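PDB 5CZW: myroilysin from Myroides profundi, which probably works as a zinc-dependent metalloendopeptidase of the astacin family, held latent here by a cysteine switch in its propeptide. Local coordinates for residues C23-P28 with A185-T190; N113-N118 with A168-Y173; F131-I136 with H204-S209; V135-G140 with M145-Q150. The protein carries 1 engineered substitution. One frame throughout, in Å; residues are numbered along the deposited sequence.

How the contacts relate
Contacts 1, 3 and 4 gather round the zinc ion, while contact 2 stands apart, its centre about 15 to 18 Å from the others. Contacts 3 and 4 are the closest pair, with centres about 8 Å apart; both use helix 128-143 and share Val135 and Ile136. Contact 1 brings the early segment 23-28, with zinc ligand Cys23, against the late segment 185-190, and contacts 2 and 4 fall between these along the chain. Tyr187 of contact 1 bonds His147 of contact 4, and the backbone O of Asp25 bonds Asn172 ND2 of contact 2. Contact 2 ties the sheet to a helical connection and touches helix 128-143 through Met117, while the others frame the metal site.

Contact 1. Residues C23-P28 with A185-T190; sequences CKDVYP and ATYSTT. With ZN (zinc ion), chain B.
Asp25 and Tyr187 both carry CG anti to the carbonyl carbon (chi1 -55° and -61°), and with these torsions the two side chains run toward each other from opposite directions, the carboxylate arriving at the hydroxyl edge of the ring. The backbones stay well apart: the nearest CA atoms, those of Asp25 and Thr186, are 10.4 Å from each other, so the contact is carried by the side chains alone, the tyrosine ring spanning most of the gap between two loops. Tyr187 OH donates to Asp25 OD2 at 2.6 Å, a short bond that uses the syn lone pair of the oxygen. Asp25 OD1 is 3.2 Å from Tyr187 OH, showing that the hydroxyl sits off-centre before the carboxylate. The carboxylate plane is turned 31° from the ring, and Thr186 CG2 rests 3.6 Å above the centre of one face of the Tyr187 ring.

Tyr187 OH also hydrogen-bonds ND1 of the zinc ligand His147. With its own proton given to Asp25, the hydroxyl would receive that of ND1, consistent with a relay in which Asp25 orients Tyr187 and Tyr187 fixes the rotation of His147. Two residues before Asp25, Cys23 SG binds the zinc ion at 2.3 Å alongside His137, His141 and His147; this sulfur occupies a ligand position on the metal, consistent with the cysteine-switch mechanism that keeps the enzyme latent.

Segment 23-28 precedes strand 48-54 and, through backbone bonding of Lys24 to Ser99, runs beside the approach to strand 100-101. Segment 185-190 leaves helix 178-184, to which Thr186 OG1 bonds back at Asn182 O.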
loop_
_atom_site.group_PDB
_atom_site.type_symbol
_atom_site.label_atom_id
_atom_site.label_comp_id
_atom_site.label_asym_id
_atom_site.label_seq_id
_atom_site.Cartn_x
_atom_site.Cartn_y
_atom_site.Cartn_z
ATOM N N CYS A 23 3.036 5.535 -1.300
ATOM C CA CYS A 23 2.316 4.582 -0.463
ATOM C C CYS A 23 1.956 5.360 0.805
ATOM O O CYS A 23 2.861 5.745 1.575
ATOM C CB CYS A 23 3.083 3.309 -0.092
ATOM S SG CYS A 23 1.968 2.178 0.787
ATOM N N LYS A 24 0.662 5.417 1.060
ATOM C CA LYS A 24 0.167 6.044 2.251
ATOM C C LYS A 24 -0.123 5.044 3.341
ATOM O O LYS A 24 -0.898 4.104 3.092
ATOM C CB LYS A 24 -1.094 6.828 1.888
ATOM C CG LYS A 24 -0.878 8.012 0.920
ATOM C CD LYS A 24 -2.288 8.637 0.721
ATOM C CE LYS A 24 -2.137 9.907 -0.081
ATOM N NZ LYS A 24 -3.422 10.458 -0.439
ATOM N N ASP A 25 0.395 5.188 4.543
ATOM C CA ASP A 25 -0.152 4.504 5.707
ATOM C C ASP A 25 -1.597 4.963 5.944
ATOM O O ASP A 25 -1.936 6.143 5.847
ATOM C CB ASP A 25 0.648 4.781 6.969
ATOM C CG ASP A 25 2.112 4.443 6.826
ATOM O OD1 ASP A 25 2.461 3.427 6.200
ATOM O OD2 ASP A 25 2.929 5.085 7.489
ATOM N N VAL A 26 -2.452 4.010 6.221
ATOM C CA VAL A 26 -3.820 4.300 6.533
ATOM C C VAL A 26 -4.261 3.550 7.775
ATOM O O VAL A 26 -3.872 2.458 8.010
ATOM C CB VAL A 26 -4.777 3.909 5.366
ATOM C CG1 VAL A 26 -4.574 4.888 4.215
ATOM C CG2 VAL A 26 -4.637 2.428 4.956
ATOM N N TYR A 27 -5.108 4.168 8.556
ATOM C CA TYR A 27 -5.584 3.604 9.792
ATOM C C TYR A 27 -7.112 3.556 9.896
ATOM O O TYR A 27 -7.754 4.458 9.536
ATOM C CB TYR A 27 -5.032 4.455 10.927
ATOM C CG TYR A 27 -3.533 4.438 10.821
ATOM C CD1 TYR A 27 -2.870 3.280 11.020
ATOM C CD2 TYR A 27 -2.842 5.509 10.446
ATOM C CE1 TYR A 27 -1.524 3.212 10.890
ATOM C CE2 TYR A 27 -1.489 5.444 10.320
ATOM C CZ TYR A 27 -0.876 4.276 10.508
ATOM O OH TYR A 27 0.426 4.101 10.439
ATOM N N PRO A 28 -7.625 2.354 10.446
ATOM C CA PRO A 28 -9.103 2.289 10.555
ATOM C C PRO A 28 -9.636 3.419 11.455
ATOM O O PRO A 28 -8.983 3.807 12.413
ATOM C CB PRO A 28 -9.350 0.927 11.197
ATOM C CG PRO A 28 -8.088 0.147 10.989
ATOM C CD PRO A 28 -6.988 1.137 10.971
ATOM N N ALA A 185 7.333 12.011 12.324
ATOM C CA ALA A 185 7.787 11.317 13.539
ATOM C C ALA A 185 8.103 9.866 13.190
ATOM O O ALA A 185 9.196 9.366 13.490
ATOM C CB ALA A 185 6.690 11.373 14.564
ATOM N N THR A 186 7.108 9.167 12.601
ATOM C CA THR A 186 7.289 7.766 12.226
ATOM C C THR A 186 8.545 7.521 11.347
ATOM O O THR A 186 9.338 6.585 11.601
ATOM C CB THR A 186 6.032 7.307 11.444
ATOM O OG1 THR A 186 4.888 7.465 12.290
ATOM C CG2 THR A 186 6.178 5.891 10.939
ATOM N N TYR A 187 8.719 8.373 10.333
ATOM C CA TYR A 187 9.832 8.184 9.361
ATOM C C TYR A 187 11.083 9.059 9.667
ATOM O O TYR A 187 11.814 9.429 8.748
ATOM C CB TYR A 187 9.345 8.356 7.938
ATOM C CG TYR A 187 8.298 7.321 7.680
ATOM C CD1 TYR A 187 8.644 6.005 7.588
ATOM C CD2 TYR A 187 6.986 7.660 7.546
ATOM C CE1 TYR A 187 7.700 4.981 7.414
ATOM C CE2 TYR A 187 6.032 6.652 7.334
ATOM C CZ TYR A 187 6.403 5.355 7.201
ATOM O OH TYR A 187 5.410 4.367 7.115
ATOM N N SER A 188 11.282 9.405 10.932
ATOM C CA SER A 188 12.498 10.119 11.353
ATOM C C SER A 188 13.520 9.149 11.915
ATOM O O SER A 188 14.628 9.526 12.321
ATOM C CB SER A 188 12.172 11.156 12.390
ATOM O OG SER A 188 11.780 10.497 13.569
ATOM N N THR A 189 13.165 7.866 11.959
ATOM C CA THR A 189 14.048 6.832 12.467
ATOM C C THR A 189 13.783 5.549 11.684
ATOM O O THR A 189 12.763 5.391 11.017
ATOM C CB THR A 189 13.820 6.643 13.995
ATOM O OG1 THR A 189 14.198 7.841 14.700
ATOM C CG2 THR A 189 14.599 5.490 14.558
ATOM N N THR A 190 14.765 4.670 11.690
ATOM C CA THR A 190 14.687 3.400 10.997
ATOM C C THR A 190 13.508 2.567 11.536
ATOM O O THR A 190 13.255 2.529 12.744
ATOM C CB THR A 190 16.041 2.650 11.126
ATOM O OG1 THR A 190 17.004 3.284 10.273
ATOM C CG2 THR A 190 15.890 1.121 10.765
HETATM ZN ZN ZN B . 3.562 0.791 1.743
#

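Contact 2. Residues N113-N118 with A168-Y173; sequences NEETMN and AGYPNY
Glu115 and Tyr170 approach from opposite directions, and the carboxylate meets the phenol at its hydroxyl edge with the two planes 30° apart. Neither flat group lies over the other: Glu115 OE2 stays near the plane of the ring, 3.6 Å from Tyr170 CE2. Tyr170 OH donates to Glu115 OE2 at 2.6 Å and engages the syn lone pair of that oxygen. The second carboxylate oxygen, Glu115 OE1, lies 3.1 Å from Tyr170 OH, so the hydroxyl leans toward OE2 without leaving the mouth of the carboxylate.

The two chains get there differently. Tyr170 is extended, its CG opposite the backbone N (chi1 -176°), which projects the ring across the gap, whereas Glu115 folds at its second torsion (chi2 -81°) before presenting its oxygens. The ring is steadied from its own loop. Pro171, joined by a cis peptide bond, sets CB 4.0 Å above the ring centre, and Tyr173 OH lies at the ring edge in its plane. A backbone bond from Tyr173 N to Gly169 O at 2.7 Å closes this turn.

Both polar ends are buried and doubly engaged: Glu115 OE2 also bonds Tyr100 OH, and Tyr170 OH bonds Arg6 NH1 from the N-terminal part of the chain. Segment 113-118 runs into strand 117-118, which lies between strands 89-92 and 100-101 and turns Met117 toward helix 128-143. Segment 168-173 links helices 160-167 and 178-184, so the bond ties this helical connection to the mixed sheet.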
loop_
_atom_site.group_PDB
_atom_site.type_symbol
_atom_site.label_atom_id
_atom_site.label_comp_id
_atom_site.label_asym_id
_atom_site.label_seq_id
_atom_site.Cartn_x
_atom_site.Cartn_y
_atom_site.Cartn_z
ATOM N N ASN A 113 -18.952 -0.773 2.879
ATOM C CA ASN A 113 -19.072 0.160 1.780
ATOM C C ASN A 113 -17.860 1.009 1.474
ATOM O O ASN A 113 -17.990 1.947 0.704
ATOM C CB ASN A 113 -20.282 1.081 1.951
ATOM C CG ASN A 113 -20.262 1.850 3.220
ATOM O OD1 ASN A 113 -19.423 1.668 4.119
ATOM N ND2 ASN A 113 -21.197 2.819 3.291
ATOM N N GLU A 114 -16.693 0.667 2.010
ATOM C CA GLU A 114 -15.466 1.417 1.841
ATOM C C GLU A 114 -14.411 0.423 1.374
ATOM O O GLU A 114 -14.502 -0.796 1.603
ATOM C CB GLU A 114 -14.994 1.973 3.195
ATOM C CG GLU A 114 -15.844 3.093 3.753
ATOM C CD GLU A 114 -15.314 3.703 5.038
ATOM O OE1 GLU A 114 -14.160 3.428 5.494
ATOM O OE2 GLU A 114 -16.128 4.484 5.610
ATOM N N GLU A 115 -13.384 0.955 0.763
ATOM C CA GLU A 115 -12.304 0.103 0.323
ATOM C C GLU A 115 -11.316 -0.215 1.381
ATOM O O GLU A 115 -11.158 0.514 2.389
ATOM C CB GLU A 115 -11.571 0.798 -0.825
ATOM C CG GLU A 115 -10.604 1.914 -0.428
ATOM C CD GLU A 115 -11.227 3.252 -0.138
ATOM O OE1 GLU A 115 -12.472 3.308 0.086
ATOM O OE2 GLU A 115 -10.470 4.237 -0.113
ATOM N N THR A 116 -10.605 -1.358 1.207
ATOM C CA THR A 116 -9.547 -1.709 2.127
ATOM C C THR A 116 -8.109 -1.509 1.503
ATOM O O THR A 116 -7.092 -1.612 2.220
ATOM C CB THR A 116 -9.608 -3.145 2.657
ATOM O OG1 THR A 116 -9.175 -4.047 1.609
ATOM C CG2 THR A 116 -10.989 -3.434 3.163
ATOM N N MET A 117 -8.099 -1.297 0.183
ATOM C CA MET A 117 -6.857 -1.123 -0.574
ATOM C C MET A 117 -7.157 -0.201 -1.771
ATOM O O MET A 117 -8.259 -0.255 -2.346
ATOM C CB MET A 117 -6.419 -2.480 -1.113
ATOM C CG MET A 117 -5.083 -2.466 -1.869
ATOM S SD MET A 117 -4.537 -4.108 -2.439
ATOM C CE MET A 117 -4.335 -5.014 -0.912
ATOM N N ASN A 118 -6.178 0.603 -2.210
ATOM C CA ASN A 118 -6.345 1.448 -3.412
ATOM C C ASN A 118 -5.002 1.423 -4.178
ATOM O O ASN A 118 -3.961 1.463 -3.611
ATOM C CB ASN A 118 -6.667 2.862 -3.045
ATOM C CG ASN A 118 -7.061 3.711 -4.234
ATOM O OD1 ASN A 118 -8.094 3.422 -4.874
ATOM N ND2 ASN A 118 -6.210 4.670 -4.649
ATOM N N ALA A 168 -3.333 16.100 3.406
ATOM C CA ALA A 168 -4.526 16.779 3.887
ATOM C C ALA A 168 -5.828 16.206 3.346
ATOM O O ALA A 168 -6.865 16.406 3.979
ATOM C CB ALA A 168 -4.448 18.276 3.566
ATOM N N GLY A 169 -5.794 15.575 2.178
ATOM C CA GLY A 169 -7.019 15.102 1.537
ATOM C C GLY A 169 -7.263 13.589 1.651
ATOM O O GLY A 169 -6.862 12.959 2.619
ATOM N N TYR A 170 -8.001 13.063 0.673
ATOM C CA TYR A 170 -8.506 11.718 0.720
ATOM C C TYR A 170 -7.292 10.772 0.606
ATOM O O TYR A 170 -6.451 11.027 -0.209
ATOM C CB TYR A 170 -9.502 11.451 -0.405
ATOM C CG TYR A 170 -10.123 10.072 -0.324
ATOM C CD1 TYR A 170 -11.228 9.857 0.493
ATOM C CD2 TYR A 170 -9.645 9.026 -1.071
ATOM C CE1 TYR A 170 -11.816 8.605 0.613
ATOM C CE2 TYR A 170 -10.230 7.733 -0.938
ATOM C CZ TYR A 170 -11.299 7.553 -0.065
ATOM O OH TYR A 170 -11.940 6.344 0.091
ATOM N N PRO A 171 -7.223 9.686 1.367
ATOM C CA PRO A 171 -8.151 9.222 2.434
ATOM C C PRO A 171 -7.836 9.664 3.855
ATOM O O PRO A 171 -8.645 9.448 4.748
ATOM C CB PRO A 171 -7.917 7.703 2.420
ATOM C CG PRO A 171 -6.460 7.622 2.019
ATOM C CD PRO A 171 -6.268 8.627 0.952
ATOM N N ASN A 172 -6.620 10.181 4.097
ATOM C CA ASN A 172 -6.170 10.496 5.439
ATOM C C ASN A 172 -6.892 11.696 6.077
ATOM O O ASN A 172 -7.234 11.601 7.235
ATOM C CB ASN A 172 -4.660 10.805 5.485
ATOM C CG ASN A 172 -3.754 9.601 5.106
ATOM O OD1 ASN A 172 -2.886 9.767 4.320
ATOM N ND2 ASN A 172 -3.907 8.456 5.750
ATOM N N TYR A 173 -7.082 12.778 5.338
ATOM C CA TYR A 173 -7.582 14.018 5.924
ATOM C C TYR A 173 -6.716 14.442 7.175
ATOM O O TYR A 173 -7.208 14.704 8.309
ATOM C CB TYR A 173 -9.065 13.817 6.238
ATOM C CG TYR A 173 -9.948 13.571 5.042
ATOM C CD1 TYR A 173 -10.240 14.590 4.152
ATOM C CD2 TYR A 173 -10.488 12.317 4.773
ATOM C CE1 TYR A 173 -11.049 14.381 3.043
ATOM C CE2 TYR A 173 -11.307 12.104 3.697
ATOM C CZ TYR A 173 -11.585 13.128 2.819
ATOM O OH TYR A 173 -12.414 12.899 1.728
#

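Contact 3. Residues F131-I136 with H204-S209; sequences FSRTVI and HYSISS
Arg133, on the helix that goes on to carry the zinc-binding HExxH sequence, faces Ser206, in the loop that follows the Met-turn methionine. Their meeting is a slender one near the surface: Arg133 NH1 lies 3.3 Å from Ser206 OG, and the two segments bury only 49 Å² between them. The backbones are separated by 10.3 Å at their nearest CA atoms, those of Arg133 and His204. Arg133 spans this gap with CG anti to the backbone N, then bends at chi3 (76°), so that the guanidinium presents an edge to the serine, whose oxygen lies near its plane.

The principal polar partners lie elsewhere. Arg133 NH2 makes a salt bridge to Glu130 one turn back on the helix, which probably sets the tilt of the guanidinium, and Thr134 OG1 sits 3.4 Å above its plane toward the rim. Ser206 OG is hydrogen-bonded to Asn220 ND2.

Just beside this point, Tyr205 stacks on Tyr187, and its hydroxyl is not among the four zinc ligands. In astacins the tyrosine of the Met-turn sequence MHY can bind zinc; here the helix and loop frame a metzincin zinc site whose tyrosine is swung aside.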
loop_
_atom_site.group_PDB
_atom_site.type_symbol
_atom_site.label_atom_id
_atom_site.label_comp_id
_atom_site.label_asym_id
_atom_site.label_seq_id
_atom_site.Cartn_x
_atom_site.Cartn_y
_atom_site.Cartn_z
ATOM N N PHE A 131 3.759 -2.646 -11.966
ATOM C CA PHE A 131 2.676 -3.446 -11.399
ATOM C C PHE A 131 3.228 -4.356 -10.309
ATOM O O PHE A 131 2.663 -4.469 -9.196
ATOM C CB PHE A 131 1.915 -4.312 -12.390
ATOM C CG PHE A 131 0.933 -3.601 -13.282
ATOM C CD1 PHE A 131 -0.286 -3.102 -12.783
ATOM C CD2 PHE A 131 1.148 -3.544 -14.653
ATOM C CE1 PHE A 131 -1.215 -2.475 -13.630
ATOM C CE2 PHE A 131 0.218 -2.940 -15.473
ATOM C CZ PHE A 131 -0.972 -2.416 -14.976
ATOM N N SER A 132 4.319 -5.032 -10.610
ATOM C CA SER A 132 4.903 -5.975 -9.693
ATOM C C SER A 132 5.298 -5.272 -8.384
ATOM O O SER A 132 4.950 -5.721 -7.248
ATOM C CB SER A 132 6.169 -6.654 -10.311
ATOM O OG SER A 132 6.723 -7.603 -9.368
ATOM N N ARG A 133 5.992 -4.197 -8.496
ATOM C CA ARG A 133 6.397 -3.476 -7.312
ATOM C C ARG A 133 5.225 -3.051 -6.422
ATOM O O ARG A 133 5.205 -3.293 -5.222
ATOM C CB ARG A 133 7.210 -2.222 -7.717
ATOM C CG ARG A 133 7.728 -1.361 -6.554
ATOM C CD ARG A 133 8.448 -0.110 -7.044
ATOM N NE ARG A 133 7.548 0.900 -7.519
ATOM C CZ ARG A 133 7.123 1.958 -6.827
ATOM N NH1 ARG A 133 7.512 2.180 -5.612
ATOM N NH2 ARG A 133 6.297 2.780 -7.387
ATOM N N THR A 134 4.287 -2.399 -7.043
ATOM C CA THR A 134 3.237 -1.720 -6.227
ATOM C C THR A 134 2.156 -2.770 -5.763
ATOM O O THR A 134 1.691 -2.726 -4.587
ATOM C CB THR A 134 2.666 -0.550 -6.979
ATOM O OG1 THR A 134 3.684 0.472 -7.038
ATOM C CG2 THR A 134 1.384 0.021 -6.301
ATOM N N VAL A 135 1.844 -3.758 -6.624
ATOM C CA VAL A 135 0.846 -4.744 -6.239
ATOM C C VAL A 135 1.429 -5.624 -5.125
ATOM O O VAL A 135 0.799 -5.823 -4.060
ATOM C CB VAL A 135 0.344 -5.610 -7.395
ATOM C CG1 VAL A 135 -0.557 -6.703 -6.902
ATOM C CG2 VAL A 135 -0.358 -4.703 -8.380
ATOM N N ILE A 136 2.605 -6.198 -5.329
ATOM C CA ILE A 136 3.182 -7.053 -4.302
ATOM C C ILE A 136 3.344 -6.258 -3.012
ATOM O O ILE A 136 3.015 -6.771 -1.971
ATOM C CB ILE A 136 4.529 -7.684 -4.755
ATOM C CG1 ILE A 136 4.262 -8.494 -6.027
ATOM C CG2 ILE A 136 5.148 -8.547 -3.680
ATOM C CD1 ILE A 136 5.421 -9.311 -6.505
ATOM N N HIS A 204 10.163 -1.849 1.311
ATOM C CA HIS A 204 10.855 -0.576 1.556
ATOM C C HIS A 204 9.933 0.559 1.231
ATOM O O HIS A 204 9.172 0.461 0.355
ATOM C CB HIS A 204 12.264 -0.440 0.909
ATOM C CG HIS A 204 13.379 -0.856 1.815
ATOM N ND1 HIS A 204 13.914 -0.022 2.777
ATOM C CD2 HIS A 204 13.988 -2.055 1.975
ATOM C CE1 HIS A 204 14.838 -0.672 3.444
ATOM N NE2 HIS A 204 14.888 -1.912 2.994
ATOM N N TYR A 205 10.046 1.621 1.992
ATOM C CA TYR A 205 9.191 2.826 1.866
ATOM C C TYR A 205 9.792 3.793 0.880
ATOM O O TYR A 205 10.948 4.261 1.017
ATOM C CB TYR A 205 9.137 3.494 3.248
ATOM C CG TYR A 205 8.341 4.716 3.282
ATOM C CD1 TYR A 205 7.022 4.667 3.053
ATOM C CD2 TYR A 205 8.862 5.859 3.773
ATOM C CE1 TYR A 205 6.233 5.787 3.119
ATOM C CE2 TYR A 205 8.151 7.014 3.773
ATOM C CZ TYR A 205 6.797 6.977 3.505
ATOM O OH TYR A 205 6.010 8.125 3.595
ATOM N N SER A 206 9.067 4.033 -0.183
ATOM C CA SER A 206 9.471 4.962 -1.208
ATOM C C SER A 206 9.211 6.398 -0.801
ATOM O O SER A 206 8.164 6.690 -0.371
ATOM C CB SER A 206 8.591 4.699 -2.422
ATOM O OG SER A 206 8.825 3.423 -2.873
ATOM N N ILE A 207 10.189 7.267 -1.001
ATOM C CA ILE A 207 10.077 8.676 -0.730
ATOM C C ILE A 207 10.066 9.382 -2.082
ATOM O O ILE A 207 11.037 9.345 -2.839
ATOM C CB ILE A 207 11.182 9.224 0.206
ATOM C CG1 ILE A 207 11.032 8.515 1.573
ATOM C CG2 ILE A 207 11.020 10.730 0.389
ATOM C CD1 ILE A 207 12.190 8.619 2.530
ATOM N N SER A 208 8.948 10.029 -2.373
ATOM C CA SER A 208 8.755 10.579 -3.704
ATOM C C SER A 208 9.431 11.923 -3.791
ATOM O O SER A 208 9.291 12.772 -2.884
ATOM C CB SER A 208 7.277 10.757 -3.964
ATOM O OG SER A 208 7.095 11.415 -5.168
ATOM N N SER A 209 10.046 12.214 -4.933
ATOM C CA SER A 209 10.762 13.483 -5.109
ATOM C C SER A 209 9.781 14.631 -5.219
ATOM O O SER A 209 10.166 15.809 -5.118
ATOM C CB SER A 209 11.655 13.474 -6.367
ATOM O OG SER A 209 10.908 13.202 -7.530
#

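Contact 4. Residues V135-G140 with M145-Q150; sequences VIHEFG and MIHEHQ. With ZN (zinc ion), chain B.
His137 and His147 meet chiefly through the metal. The zinc ion is bound by His137 NE2 at 2.3 Å and by His147 NE2 at 2.1 Å, while His141 and Cys23 complete the four ligands. The two side chains cross at about a right angle, so each reaches the ion from its own direction.

As an aromatic pair the imidazoles meet rim to rim. Their centroids are 5.4 Å apart and their planes differ by 29°, with neither ring over the face of the other; the closest approach, 3.5 Å between His137 NE2 and His147 NE2, is that of two nitrogens sharing one metal. His137 CG lies anti to the backbone N, which carries the ring off the side of the helix toward the ion. Hydrogen bonds at the far nitrogens fix both ring rotations: His137 ND1 to Ile202 O, and His147 ND1 to Tyr187 OH.

The backbone adds one hydrogen bond, from Met145 N to Gly140 O at 2.9 Å, with an angle of 158° at the hydrogen. The donor stands 36° out of the carbonyl plane, as the chain is turning away from the helix axis. Met145 CB packs 3.4 Å from Gly140 O, and the side chain then leads off toward Tyr194.

This is the HExxHxxGxxH zinc signature of metzincins. Helix 128-143 supplies His137 and His141, and packs Glu138 and Phe139 on Met117 of strand 117-118; beyond the turn, the extended chain pairs Glu148 with Met203 and Tyr205 ahead of helix 160-167.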
loop_
_atom_site.group_PDB
_atom_site.type_symbol
_atom_site.label_atom_id
_atom_site.label_comp_id
_atom_site.label_asym_id
_atom_site.label_seq_id
_atom_site.Cartn_x
_atom_site.Cartn_y
_atom_site.Cartn_z
ATOM N N VAL A 135 1.844 -3.758 -6.624
ATOM C CA VAL A 135 0.846 -4.744 -6.239
ATOM C C VAL A 135 1.429 -5.624 -5.125
ATOM O O VAL A 135 0.799 -5.823 -4.060
ATOM C CB VAL A 135 0.344 -5.610 -7.395
ATOM C CG1 VAL A 135 -0.557 -6.703 -6.902
ATOM C CG2 VAL A 135 -0.358 -4.703 -8.380
ATOM N N ILE A 136 2.605 -6.198 -5.329
ATOM C CA ILE A 136 3.182 -7.053 -4.302
ATOM C C ILE A 136 3.344 -6.258 -3.012
ATOM O O ILE A 136 3.015 -6.771 -1.971
ATOM C CB ILE A 136 4.529 -7.684 -4.755
ATOM C CG1 ILE A 136 4.262 -8.494 -6.027
ATOM C CG2 ILE A 136 5.148 -8.547 -3.680
ATOM C CD1 ILE A 136 5.421 -9.311 -6.505
ATOM N N HIS A 137 3.802 -5.034 -3.102
ATOM C CA HIS A 137 3.928 -4.205 -1.905
ATOM C C HIS A 137 2.613 -4.015 -1.091
ATOM O O HIS A 137 2.572 -4.240 0.091
ATOM C CB HIS A 137 4.502 -2.883 -2.337
ATOM C CG HIS A 137 4.790 -1.945 -1.229
ATOM N ND1 HIS A 137 6.046 -1.833 -0.722
ATOM C CD2 HIS A 137 4.041 -1.016 -0.606
ATOM C CE1 HIS A 137 6.064 -0.928 0.202
ATOM N NE2 HIS A 137 4.881 -0.377 0.247
ATOM N N GLU A 138 1.576 -3.604 -1.786
ATOM C CA GLU A 138 0.309 -3.401 -1.099
ATOM C C GLU A 138 -0.247 -4.643 -0.557
ATOM O O GLU A 138 -0.819 -4.640 0.555
ATOM C CB GLU A 138 -0.728 -2.660 -2.001
ATOM C CG GLU A 138 -0.370 -1.201 -2.387
ATOM C CD GLU A 138 0.063 -0.284 -1.234
ATOM O OE1 GLU A 138 -0.299 -0.499 -0.079
ATOM O OE2 GLU A 138 0.809 0.725 -1.577
ATOM N N PHE A 139 -0.095 -5.779 -1.303
ATOM C CA PHE A 139 -0.502 -7.072 -0.735
ATOM C C PHE A 139 0.325 -7.542 0.442
ATOM O O PHE A 139 -0.171 -8.275 1.349
ATOM C CB PHE A 139 -0.736 -8.115 -1.855
ATOM C CG PHE A 139 -2.115 -7.999 -2.473
ATOM C CD1 PHE A 139 -2.309 -7.102 -3.554
ATOM C CD2 PHE A 139 -3.237 -8.635 -2.004
ATOM C CE1 PHE A 139 -3.599 -6.906 -4.124
ATOM C CE2 PHE A 139 -4.499 -8.479 -2.626
ATOM C CZ PHE A 139 -4.655 -7.594 -3.677
ATOM N N GLY A 140 1.574 -7.049 0.527
ATOM C CA GLY A 140 2.414 -7.266 1.711
ATOM C C GLY A 140 1.774 -6.613 2.907
ATOM O O GLY A 140 1.620 -7.231 3.960
ATOM N N MET A 145 2.458 -6.922 6.741
ATOM C CA MET A 145 3.772 -6.334 6.788
ATOM C C MET A 145 3.745 -4.824 6.858
ATOM O O MET A 145 2.902 -4.240 6.288
ATOM C CB MET A 145 4.548 -6.779 5.575
ATOM C CG MET A 145 4.935 -8.261 5.756
ATOM S SD MET A 145 6.077 -8.880 4.578
ATOM C CE MET A 145 7.619 -8.267 5.216
ATOM N N ILE A 146 4.700 -4.251 7.584
ATOM C CA ILE A 146 4.876 -2.823 7.662
ATOM C C ILE A 146 6.008 -2.376 6.716
ATOM O O ILE A 146 6.717 -3.203 6.147
ATOM C CB ILE A 146 5.086 -2.419 9.138
ATOM C CG1 ILE A 146 6.432 -2.955 9.619
ATOM C CG2 ILE A 146 3.848 -2.796 9.948
ATOM C CD1 ILE A 146 6.848 -2.443 11.006
ATOM N N HIS A 147 6.174 -1.051 6.582
ATOM C CA HIS A 147 7.260 -0.566 5.873
ATOM C C HIS A 147 8.644 -0.892 6.447
ATOM O O HIS A 147 8.894 -0.749 7.645
ATOM C CB HIS A 147 7.174 0.952 5.769
ATOM C CG HIS A 147 6.155 1.410 4.759
ATOM N ND1 HIS A 147 5.252 2.411 5.021
ATOM C CD2 HIS A 147 5.794 0.919 3.538
ATOM C CE1 HIS A 147 4.432 2.556 4.002
ATOM N NE2 HIS A 147 4.815 1.736 3.079
ATOM N N GLU A 148 9.549 -1.190 5.566
ATOM C CA GLU A 148 11.018 -1.128 5.871
ATOM C C GLU A 148 11.526 0.240 5.513
ATOM O O GLU A 148 11.296 0.697 4.413
ATOM C CB GLU A 148 11.771 -2.149 5.013
ATOM C CG GLU A 148 11.426 -3.607 5.381
ATOM C CD GLU A 148 11.979 -4.005 6.752
ATOM O OE1 GLU A 148 13.178 -3.671 7.105
ATOM O OE2 GLU A 148 11.173 -4.573 7.541
ATOM N N HIS A 149 12.127 0.944 6.464
ATOM C CA HIS A 149 12.630 2.298 6.191
ATOM C C HIS A 149 13.983 2.413 6.882
ATOM O O HIS A 149 14.065 2.284 8.062
ATOM C CB HIS A 149 11.687 3.309 6.743
ATOM C CG HIS A 149 12.243 4.681 6.728
ATOM N ND1 HIS A 149 12.469 5.371 5.562
ATOM C CD2 HIS A 149 12.588 5.502 7.735
ATOM C CE1 HIS A 149 12.977 6.562 5.852
ATOM N NE2 HIS A 149 13.042 6.664 7.172
ATOM N N GLN A 150 15.020 2.577 6.087
ATOM C CA GLN A 150 16.373 2.762 6.565
ATOM C C GLN A 150 16.514 4.249 6.549
ATOM O O GLN A 150 16.512 4.846 5.477
ATOM C CB GLN A 150 17.344 2.124 5.535
ATOM C CG GLN A 150 18.782 1.956 6.000
ATOM C CD GLN A 150 18.853 0.900 7.079
ATOM O OE1 GLN A 150 19.592 1.037 8.042
ATOM N NE2 GLN A 150 17.995 -0.128 6.967
HETATM ZN ZN ZN B . 3.562 0.791 1.743
#